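Local coordinates for protein polymerase X (PDB 2W9M) that probably synthesises DNA as a family X DNA polymerase acting in repair, and carries a zinc-binding PHP domain alongside its polymerase part, at residues Pro395-Ser400 and Glu419-Val424; Val402-Asp407 and Thr439-Arg444. All blocks are in the same frame, centred on the assembly; numbering follows the deposited sequence.

Interaction 1: residues Pro395-Ser400 and Glu419-Val424; sequences PIVAGS and ELDYVV
The backbone O of Ala-398 accepts two N-H groups, from Asp-421 and Tyr-422, where the chain leads into the neighbouring strand. Asp-421 N lies 2.8 Å from Ala-398 O and in the plane of that carbonyl, with an N-H...O angle of 138°. Tyr-422 N gives a second, weak bond to the same oxygen. Asp-421 also reaches back to the other side of the residue: Ala-398 N donates to Asp-421 OD2 at 2.9 Å. That bond is fairly straight, but the N-H comes to the anti side of the carboxylate and 33° out of its plane. Both the N-H and the C=O of Ala-398 are thus held by Asp-421. Strands 396-403 and 422-426 run side by side among the parallel strands of the PHP domain's distorted beta-alpha barrel, joined by a beta-alpha-beta crossover through helix 414-417. Farther along, Val-424 N bonds to Ser-400 O at 3.0 Å. Tyr-422 CG sits between its backbone N and carbonyl carbon (chi1 80°), and the ring lies against the backbone of Gly-399. Tyr-422 CE2 comes within 3.4 Å of Gly-399 CA. Val-397 CG1 touches both Tyr-422 CD2 and, at 3.4 Å, Asp-421 CB. Beyond the pair, Tyr-422 OH bonds to the N of His-332, a zinc ligand. Leu-420 packs its CD1 against Ser-400 CB at 3.6 Å, while its CD2 lies by the carbonyl of Gly-399.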
loop_
_atom_site.group_PDB
_atom_site.type_symbol
_atom_site.label_atom_id
_atom_site.label_comp_id
_atom_site.label_asym_id
_atom_site.label_seq_id
_atom_site.Cartn_x
_atom_site.Cartn_y
_atom_site.Cartn_z
ATOM N N PRO A 395 -6.991 22.345 8.700
ATOM C CA PRO A 395 -7.680 22.097 7.429
ATOM C C PRO A 395 -8.117 20.640 7.309
ATOM O O PRO A 395 -7.315 19.800 6.904
ATOM C CB PRO A 395 -6.601 22.401 6.374
ATOM C CG PRO A 395 -5.388 22.903 7.143
ATOM C CD PRO A 395 -5.531 22.374 8.527
ATOM N N ILE A 396 -9.372 20.354 7.652
ATOM C CA ILE A 396 -9.881 18.988 7.651
ATOM C C ILE A 396 -11.206 18.862 6.896
ATOM O O ILE A 396 -12.038 19.769 6.913
ATOM C CB ILE A 396 -10.083 18.450 9.091
ATOM C CG1 ILE A 396 -8.820 18.648 9.927
ATOM C CG2 ILE A 396 -10.473 16.977 9.068
ATOM C CD1 ILE A 396 -8.953 18.150 11.346
ATOM N N VAL A 397 -11.382 17.722 6.238
ATOM C CA VAL A 397 -12.630 17.372 5.578
ATOM C C VAL A 397 -13.110 16.048 6.181
ATOM O O VAL A 397 -12.367 15.073 6.219
ATOM C CB VAL A 397 -12.426 17.245 4.052
ATOM C CG1 VAL A 397 -13.549 16.457 3.417
ATOM C CG2 VAL A 397 -12.309 18.623 3.413
ATOM N N ALA A 398 -14.341 16.019 6.679
ATOM C CA ALA A 398 -14.832 14.848 7.398
ATOM C C ALA A 398 -15.395 13.791 6.465
ATOM O O ALA A 398 -16.274 14.063 5.648
ATOM C CB ALA A 398 -15.873 15.249 8.431
ATOM N N GLY A 399 -14.888 12.576 6.595
ATOM C CA GLY A 399 -15.393 11.479 5.800
ATOM C C GLY A 399 -15.528 10.209 6.610
ATOM O O GLY A 399 -15.353 10.205 7.831
ATOM N N SER A 400 -15.847 9.123 5.921
ATOM C CA SER A 400 -15.935 7.819 6.551
ATOM C C SER A 400 -15.668 6.751 5.507
ATOM O O SER A 400 -16.012 6.925 4.342
ATOM C CB SER A 400 -17.322 7.624 7.168
ATOM O OG SER A 400 -17.504 6.288 7.601
ATOM N N GLU A 419 -24.248 13.866 6.597
ATOM C CA GLU A 419 -23.507 14.768 7.476
ATOM C C GLU A 419 -22.049 14.906 7.047
ATOM O O GLU A 419 -21.357 15.842 7.451
ATOM C CB GLU A 419 -23.544 14.265 8.920
ATOM C CG GLU A 419 -24.858 14.473 9.648
ATOM C CD GLU A 419 -24.700 14.360 11.159
ATOM O OE1 GLU A 419 -25.080 13.307 11.725
ATOM O OE2 GLU A 419 -24.184 15.322 11.778
ATOM N N LEU A 420 -21.585 13.966 6.232
ATOM C CA LEU A 420 -20.177 13.887 5.870
ATOM C C LEU A 420 -19.831 14.786 4.681
ATOM O O LEU A 420 -20.673 15.069 3.824
ATOM C CB LEU A 420 -19.797 12.431 5.576
ATOM C CG LEU A 420 -19.947 11.477 6.764
ATOM C CD1 LEU A 420 -19.885 10.020 6.335
ATOM C CD2 LEU A 420 -18.888 11.772 7.811
ATOM N N ASP A 421 -18.584 15.234 4.634
ATOM C CA ASP A 421 -18.112 16.033 3.512
ATOM C C ASP A 421 -17.835 15.146 2.304
ATOM O O ASP A 421 -17.963 15.584 1.162
ATOM C CB ASP A 421 -16.861 16.815 3.905
ATOM C CG ASP A 421 -17.120 17.783 5.045
ATOM O OD1 ASP A 421 -18.265 18.271 5.162
ATOM O OD2 ASP A 421 -16.182 18.051 5.827
ATOM N N TYR A 422 -17.460 13.897 2.567
ATOM C CA TYR A 422 -17.249 12.916 1.510
ATOM C C TYR A 422 -17.328 11.492 2.053
ATOM O O TYR A 422 -17.049 11.251 3.227
ATOM C CB TYR A 422 -15.917 13.152 0.794
ATOM C CG TYR A 422 -14.716 12.610 1.529
ATOM C CD1 TYR A 422 -13.975 11.555 1.008
ATOM C CD2 TYR A 422 -14.318 13.155 2.738
ATOM C CE1 TYR A 422 -12.871 11.057 1.676
ATOM C CE2 TYR A 422 -13.219 12.668 3.408
ATOM C CZ TYR A 422 -12.499 11.619 2.873
ATOM O OH TYR A 422 -11.406 11.134 3.545
ATOM N N VAL A 423 -17.715 10.559 1.185
ATOM C CA VAL A 423 -17.898 9.163 1.552
ATOM C C VAL A 423 -17.030 8.230 0.713
ATOM O O VAL A 423 -17.069 8.277 -0.512
ATOM C CB VAL A 423 -19.356 8.738 1.348
ATOM C CG1 VAL A 423 -19.542 7.282 1.750
ATOM C CG2 VAL A 423 -20.296 9.656 2.129
ATOM N N VAL A 424 -16.251 7.380 1.378
ATOM C CA VAL A 424 -15.519 6.311 0.704
ATOM C C VAL A 424 -16.263 5.003 0.943
ATOM O O VAL A 424 -16.705 4.741 2.061
ATOM C CB VAL A 424 -14.073 6.171 1.245
ATOM C CG1 VAL A 424 -13.344 5.009 0.562
ATOM C CG2 VAL A 424 -13.294 7.468 1.070
#

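Interaction 2: residues Val402-Asp407 and Thr439-Arg444; sequences VDILDD and TERLIR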
loop_
_atom_site.group_PDB
_atom_site.type_symbol
_atom_site.label_atom_id
_atom_site.label_comp_id
_atom_site.label_asym_id
_atom_site.label_seq_id
_atom_site.Cartn_x
_atom_site.Cartn_y
_atom_site.Cartn_z
ATOM N N VAL A 402 -17.141 3.713 4.555
ATOM C CA VAL A 402 -18.356 2.948 4.777
ATOM C C VAL A 402 -18.239 1.553 4.172
ATOM O O VAL A 402 -17.950 1.407 2.982
ATOM C CB VAL A 402 -19.565 3.678 4.177
ATOM C CG1 VAL A 402 -20.849 2.899 4.422
ATOM C CG2 VAL A 402 -19.658 5.078 4.750
ATOM N N ASP A 403 -18.457 0.535 4.999
ATOM C CA ASP A 403 -18.377 -0.850 4.554
ATOM C C ASP A 403 -19.556 -1.155 3.637
ATOM O O ASP A 403 -20.667 -0.688 3.871
ATOM C CB ASP A 403 -18.378 -1.795 5.762
ATOM C CG ASP A 403 -17.605 -3.087 5.506
ATOM O OD1 ASP A 403 -17.793 -3.705 4.432
ATOM O OD2 ASP A 403 -16.811 -3.491 6.388
ATOM N N ILE A 404 -19.299 -1.921 2.581
ATOM C CA ILE A 404 -20.348 -2.367 1.675
ATOM C C ILE A 404 -20.870 -3.722 2.140
ATOM O O ILE A 404 -20.152 -4.723 2.082
ATOM C CB ILE A 404 -19.819 -2.496 0.235
ATOM C CG1 ILE A 404 -19.252 -1.159 -0.245
ATOM C CG2 ILE A 404 -20.916 -2.980 -0.693
ATOM C CD1 ILE A 404 -18.484 -1.251 -1.552
ATOM N N LEU A 405 -22.110 -3.752 2.624
ATOM C CA LEU A 405 -22.711 -4.998 3.091
ATOM C C LEU A 405 -22.786 -5.984 1.931
ATOM O O LEU A 405 -22.725 -5.579 0.768
ATOM C CB LEU A 405 -24.092 -4.746 3.698
ATOM C CG LEU A 405 -24.129 -3.635 4.754
ATOM C CD1 LEU A 405 -25.531 -3.429 5.309
ATOM C CD2 LEU A 405 -23.144 -3.917 5.874
ATOM N N ASP A 406 -22.908 -7.272 2.242
ATOM C CA ASP A 406 -22.772 -8.316 1.226
ATOM C C ASP A 406 -23.819 -8.252 0.115
ATOM O O ASP A 406 -23.673 -8.913 -0.911
ATOM C CB ASP A 406 -22.738 -9.714 1.857
ATOM C CG ASP A 406 -24.007 -10.048 2.610
ATOM O OD1 ASP A 406 -24.659 -9.113 3.115
ATOM O OD2 ASP A 406 -24.349 -11.248 2.701
ATOM N N ASP A 407 -24.863 -7.453 0.311
ATOM C CA ASP A 407 -25.904 -7.322 -0.706
ATOM C C ASP A 407 -25.752 -6.065 -1.568
ATOM O O ASP A 407 -26.513 -5.858 -2.514
ATOM C CB ASP A 407 -27.308 -7.393 -0.079
ATOM C CG ASP A 407 -27.580 -6.263 0.908
ATOM O OD1 ASP A 407 -26.872 -5.238 0.864
ATOM O OD2 ASP A 407 -28.516 -6.402 1.724
ATOM N N THR A 439 -19.798 -8.700 -8.214
ATOM C CA THR A 439 -19.912 -7.609 -9.172
ATOM C C THR A 439 -21.173 -6.779 -8.927
ATOM O O THR A 439 -21.118 -5.547 -8.907
ATOM C CB THR A 439 -19.923 -8.136 -10.618
ATOM O OG1 THR A 439 -18.673 -8.777 -10.899
ATOM C CG2 THR A 439 -20.133 -6.996 -11.604
ATOM N N GLU A 440 -22.304 -7.457 -8.746
ATOM C CA GLU A 440 -23.570 -6.780 -8.480
ATOM C C GLU A 440 -23.472 -5.950 -7.203
ATOM O O GLU A 440 -24.002 -4.845 -7.123
ATOM C CB GLU A 440 -24.705 -7.799 -8.362
ATOM C CG GLU A 440 -26.084 -7.188 -8.167
ATOM C CD GLU A 440 -27.172 -8.238 -7.986
ATOM O OE1 GLU A 440 -28.033 -8.056 -7.097
ATOM O OE2 GLU A 440 -27.163 -9.249 -8.726
ATOM N N ARG A 441 -22.777 -6.499 -6.212
ATOM C CA ARG A 441 -22.569 -5.836 -4.931
ATOM C C ARG A 441 -21.876 -4.485 -5.095
ATOM O O ARG A 441 -22.339 -3.470 -4.575
ATOM C CB ARG A 441 -21.739 -6.745 -4.022
ATOM C CG ARG A 441 -21.229 -6.109 -2.740
ATOM C CD ARG A 441 -20.202 -7.031 -2.092
ATOM N NE ARG A 441 -20.034 -6.802 -0.660
ATOM C CZ ARG A 441 -19.116 -7.414 0.082
ATOM N NH1 ARG A 441 -18.288 -8.283 -0.479
ATOM N NH2 ARG A 441 -19.023 -7.164 1.382
ATOM N N LEU A 442 -20.772 -4.475 -5.831
ATOM C CA LEU A 442 -19.979 -3.263 -6.002
ATOM C C LEU A 442 -20.628 -2.250 -6.949
ATOM O O LEU A 442 -20.517 -1.039 -6.735
ATOM C CB LEU A 442 -18.555 -3.615 -6.448
ATOM C CG LEU A 442 -17.636 -3.990 -5.279
ATOM C CD1 LEU A 442 -16.726 -5.143 -5.618
ATOM C CD2 LEU A 442 -16.834 -2.782 -4.832
ATOM N N ILE A 443 -21.303 -2.739 -7.986
ATOM C CA ILE A 443 -22.044 -1.861 -8.887
ATOM C C ILE A 443 -23.112 -1.103 -8.108
ATOM O O ILE A 443 -23.311 0.097 -8.308
ATOM C CB ILE A 443 -22.723 -2.642 -10.017
ATOM C CG1 ILE A 443 -21.686 -3.155 -11.010
ATOM C CG2 ILE A 443 -23.719 -1.762 -10.743
ATOM C CD1 ILE A 443 -22.277 -3.987 -12.114
ATOM N N ARG A 444 -23.789 -1.819 -7.216
ATOM C CA ARG A 444 -24.813 -1.238 -6.358
ATOM C C ARG A 444 -24.235 -0.149 -5.454
ATOM O O ARG A 444 -24.830 0.918 -5.298
ATOM C CB ARG A 444 -25.460 -2.337 -5.512
ATOM C CG ARG A 444 -26.270 -1.843 -4.319
ATOM C CD ARG A 444 -27.760 -1.972 -4.567
ATOM N NE ARG A 444 -28.418 -2.668 -3.465
ATOM C CZ ARG A 444 -29.146 -2.073 -2.526
ATOM N NH1 ARG A 444 -29.327 -0.759 -2.556
ATOM N NH2 ARG A 444 -29.699 -2.797 -1.560
#
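Arg-441 leaves helix 435-446 toward the loop that follows strand 396-403. Its CB leads to CG anti to the backbone N (chi1 170°), and the chain stays extended as far as NE. This straight reach carries the guanidinium to two consecutive carbonyls. On the way, CG rests on Ile-404 CG2 at 3.8 Å. CD passes near the backbone oxygens of Leu-405 and Asp-406. NE donates to Leu-405 O at 3.3 Å, but it sits above the plane of that carbonyl, 58° out of it, so the N-H is not aimed at a lone pair of that oxygen. NH2 makes the shorter bond, 2.8 Å to Ile-404 O, and meets that oxygen nearly along the C=O axis. Both oxygens lie at the guanidinium edge, each tilted 20° from its plane. Asp-406 CA lies over one face of the group, 3.7 Å from Arg-441 NE. At the tip, NH1 bonds to Gln-438 and NH2 also bonds to Ser-429 O, so the guanidinium ties this loop also to the backbone at Ser-429. The carboxylate of Asp-403 is near but not in contact; its charge may still favour the arginine electrostatically.

Ile-404 points at the helix beside this arm. Its CD1 meets Leu-442 CD2 at 4.0 Å, the two side chains crossing at about a right angle. Nearer the surface, Asp-407 OD1 and Arg-444 NH2 are 4.5 Å apart. They attract only as charges, for the oxygen lies well out of the guanidinium plane, and Asp-407 OD1 bonds to Ser-409 instead. The contact joins the loop at the C-terminal end of a parallel strand to a helix of the PHP barrel, close to the zinc ligand His-428; PHP domains build their metal site at this end of the strands.

How the interactions relate
Both interactions use strand 396-403, first its early part and then its end. Interaction 1 is buried and lies within the sheet; interaction 2 is only partly buried and joins the strand's outgoing loop to helix 435-446. The segments alternate along the chain, and helix 435-446 follows strand 422-426. They touch where Val-424 O approaches Val-402 N at 2.7 Å, a probable hydrogen bond, and where Val-423 packs on Val-402. Main-chain N-H groups supply all the bonds between 395-400 and 419-424, one of them to a carboxylate, whereas an arginine side chain supplies those in 402-407 with 439-444. Zinc ligand Glu-401 lies between the two strand segments.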